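Local structure of DNA helicase assembly protein (Enterobacteria phage T4, 1C1K) at residues 15-20 against 48-53. The protein loads the replicative helicase onto forked DNA coated with single-stranded DNA-binding protein and coordinates leading- and lagging-strand synthesis during phage replication. Sequence-based numbering, arbitrary orientation.
Sequences DGKSVY and AAYQKR
Tyr50 CD1 lies over one face of the Tyr20 ring; Arg53 NH1 and a water lie at its edge, in plane. The Tyr50 ring in turn carries the aliphatic chain of Lys17 over one face. This is a helix-helix contact in the N-terminal part of an alpha-helical two-domain fold. It joins the start of helix 16-30 to the short helix 47-52; the local axes of the two helices come no closer than 11.6 Å, at 105° to each other. Two tyrosines bridge that wide gap. In both, CG is anti to the backbone N, and this sends each ring across to the other helix; the side chains run past each other in opposite directions. Tyr50 CD1 sits above the Tyr20 ring, displaced toward its rim, 3.4 Å from Tyr20 CD2. The planes are inclined at 46°, neither stacked nor perpendicular. Tyr20 CE2 also reaches Tyr50 CB, at 3.6 Å, and Tyr20 OH comes to 4.0 Å from Tyr50 N. On the Tyr50 ring, Lys17 CG makes a CH-pi contact, 4.3 Å from the ring centroid. The Lys17 chain continues past this ring to a salt bridge with Asp47. Arg53 folds back at chi2 and chi3, which brings its head to Tyr20, with the two planes 80° apart. A salt bridge to Asp55 also holds that head. Phe59 of helix 56-65 meets Tyr20 edge-to-face and touches Arg53, so a third helix joins the cluster. At the start of helix 16-30, Asp15 is the N-cap: its OD1 accepts from Ser18 N and Ser18 OG, which approach from opposite faces of the carboxylate. The water bonds to Tyr20 OH at 2.7 Å and accepts a weak bond from Arg53 NH1 at 3.3 Å.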
loop_
_atom_site.group_PDB
_atom_site.type_symbol
_atom_site.label_atom_id
_atom_site.label_comp_id
_atom_site.label_asym_id
_atom_site.label_seq_id
_atom_site.Cartn_x
_atom_site.Cartn_y
_atom_site.Cartn_z
ATOM N N ASP A 15 -0.076 2.976 -25.373
ATOM C CA ASP A 15 0.916 2.116 -26.005
ATOM C C ASP A 15 1.940 1.517 -25.039
ATOM O O ASP A 15 1.941 1.824 -23.851
ATOM C CB ASP A 15 1.605 2.839 -27.186
ATOM C CG ASP A 15 2.429 4.049 -26.770
ATOM O OD1 ASP A 15 2.736 4.217 -25.568
ATOM O OD2 ASP A 15 2.784 4.841 -27.677
ATOM N N GLY A 16 2.788 0.639 -25.566
ATOM C CA GLY A 16 3.786 -0.038 -24.753
ATOM C C GLY A 16 4.735 0.853 -23.983
ATOM O O GLY A 16 4.980 0.623 -22.796
ATOM N N LYS A 17 5.290 1.863 -24.639
ATOM C CA LYS A 17 6.208 2.750 -23.939
ATOM C C LYS A 17 5.473 3.500 -22.829
ATOM O O LYS A 17 6.038 3.768 -21.767
ATOM C CB LYS A 17 6.857 3.756 -24.900
ATOM C CG LYS A 17 7.810 4.709 -24.173
ATOM C CD LYS A 17 8.831 5.362 -25.094
ATOM C CE LYS A 17 9.735 6.295 -24.293
ATOM N NZ LYS A 17 10.227 7.459 -25.094
ATOM N N SER A 18 4.213 3.846 -23.075
ATOM C CA SER A 18 3.434 4.564 -22.074
ATOM C C SER A 18 3.186 3.680 -20.858
ATOM O O SER A 18 3.165 4.172 -19.724
ATOM C CB SER A 18 2.105 5.046 -22.672
ATOM O OG SER A 18 2.346 6.012 -23.689
ATOM N N VAL A 19 2.999 2.380 -21.087
ATOM C CA VAL A 19 2.786 1.451 -19.981
ATOM C C VAL A 19 4.081 1.414 -19.163
ATOM O O VAL A 19 4.054 1.403 -17.931
ATOM C CB VAL A 19 2.446 0.027 -20.491
ATOM C CG1 VAL A 19 2.435 -0.963 -19.331
ATOM C CG2 VAL A 19 1.089 0.033 -21.168
ATOM N N TYR A 20 5.219 1.409 -19.852
ATOM C CA TYR A 20 6.501 1.393 -19.164
ATOM C C TYR A 20 6.655 2.657 -18.316
ATOM O O TYR A 20 7.116 2.586 -17.181
ATOM C CB TYR A 20 7.652 1.310 -20.166
ATOM C CG TYR A 20 8.997 1.690 -19.564
ATOM C CD1 TYR A 20 9.721 0.780 -18.795
ATOM C CD2 TYR A 20 9.544 2.960 -19.776
ATOM C CE1 TYR A 20 10.959 1.125 -18.251
ATOM C CE2 TYR A 20 10.772 3.312 -19.241
ATOM C CZ TYR A 20 11.476 2.391 -18.482
ATOM O OH TYR A 20 12.714 2.731 -17.970
ATOM N N ALA A 48 16.803 6.319 -23.359
ATOM C CA ALA A 48 17.968 5.447 -23.398
ATOM C C ALA A 48 17.792 4.293 -22.406
ATOM O O ALA A 48 18.122 3.142 -22.710
ATOM C CB ALA A 48 19.230 6.244 -23.071
ATOM N N ALA A 49 17.270 4.606 -21.220
ATOM C CA ALA A 49 17.049 3.590 -20.195
ATOM C C ALA A 49 15.988 2.598 -20.652
ATOM O O ALA A 49 16.135 1.394 -20.458
ATOM C CB ALA A 49 16.621 4.243 -18.888
ATOM N N TYR A 50 14.918 3.107 -21.254
ATOM C CA TYR A 50 13.846 2.242 -21.741
ATOM C C TYR A 50 14.371 1.315 -22.839
ATOM O O TYR A 50 14.099 0.115 -22.835
ATOM C CB TYR A 50 12.685 3.085 -22.283
ATOM C CG TYR A 50 11.676 2.303 -23.108
ATOM C CD1 TYR A 50 10.854 1.343 -22.516
ATOM C CD2 TYR A 50 11.547 2.526 -24.480
ATOM C CE1 TYR A 50 9.926 0.625 -23.273
ATOM C CE2 TYR A 50 10.629 1.818 -25.246
ATOM C CZ TYR A 50 9.819 0.867 -24.638
ATOM O OH TYR A 50 8.900 0.173 -25.399
ATOM N N GLN A 51 15.132 1.870 -23.777
ATOM C CA GLN A 51 15.666 1.061 -24.864
ATOM C C GLN A 51 16.626 -0.013 -24.365
ATOM O O GLN A 51 16.756 -1.075 -24.975
ATOM C CB GLN A 51 16.350 1.956 -25.900
ATOM C CG GLN A 51 15.357 2.667 -26.814
ATOM C CD GLN A 51 14.641 1.707 -27.756
ATOM O OE1 GLN A 51 15.207 0.697 -28.177
ATOM N NE2 GLN A 51 13.394 2.021 -28.090
ATOM N N LYS A 52 17.291 0.255 -23.248
ATOM C CA LYS A 52 18.220 -0.711 -22.678
ATOM C C LYS A 52 17.494 -1.908 -22.055
ATOM O O LYS A 52 18.098 -2.954 -21.839
ATOM C CB LYS A 52 19.097 -0.041 -21.613
ATOM C CG LYS A 52 20.519 0.240 -22.073
ATOM C CD LYS A 52 21.209 1.253 -21.168
ATOM C CE LYS A 52 22.360 1.946 -21.886
ATOM N NZ LYS A 52 21.998 2.380 -23.272
ATOM N N ARG A 53 16.204 -1.750 -21.765
ATOM C CA ARG A 53 15.411 -2.826 -21.161
ATOM C C ARG A 53 15.393 -4.071 -22.043
ATOM O O ARG A 53 15.227 -3.976 -23.255
ATOM C CB ARG A 53 13.963 -2.375 -20.942
ATOM C CG ARG A 53 13.780 -1.179 -20.005
ATOM C CD ARG A 53 14.023 -1.550 -18.558
ATOM N NE ARG A 53 13.078 -2.547 -18.048
ATOM C CZ ARG A 53 12.478 -2.464 -16.865
ATOM N NH1 ARG A 53 12.718 -1.431 -16.064
ATOM N NH2 ARG A 53 11.650 -3.420 -16.472
HETATM O O HOH W 1 14.124 1.581 -16.020
#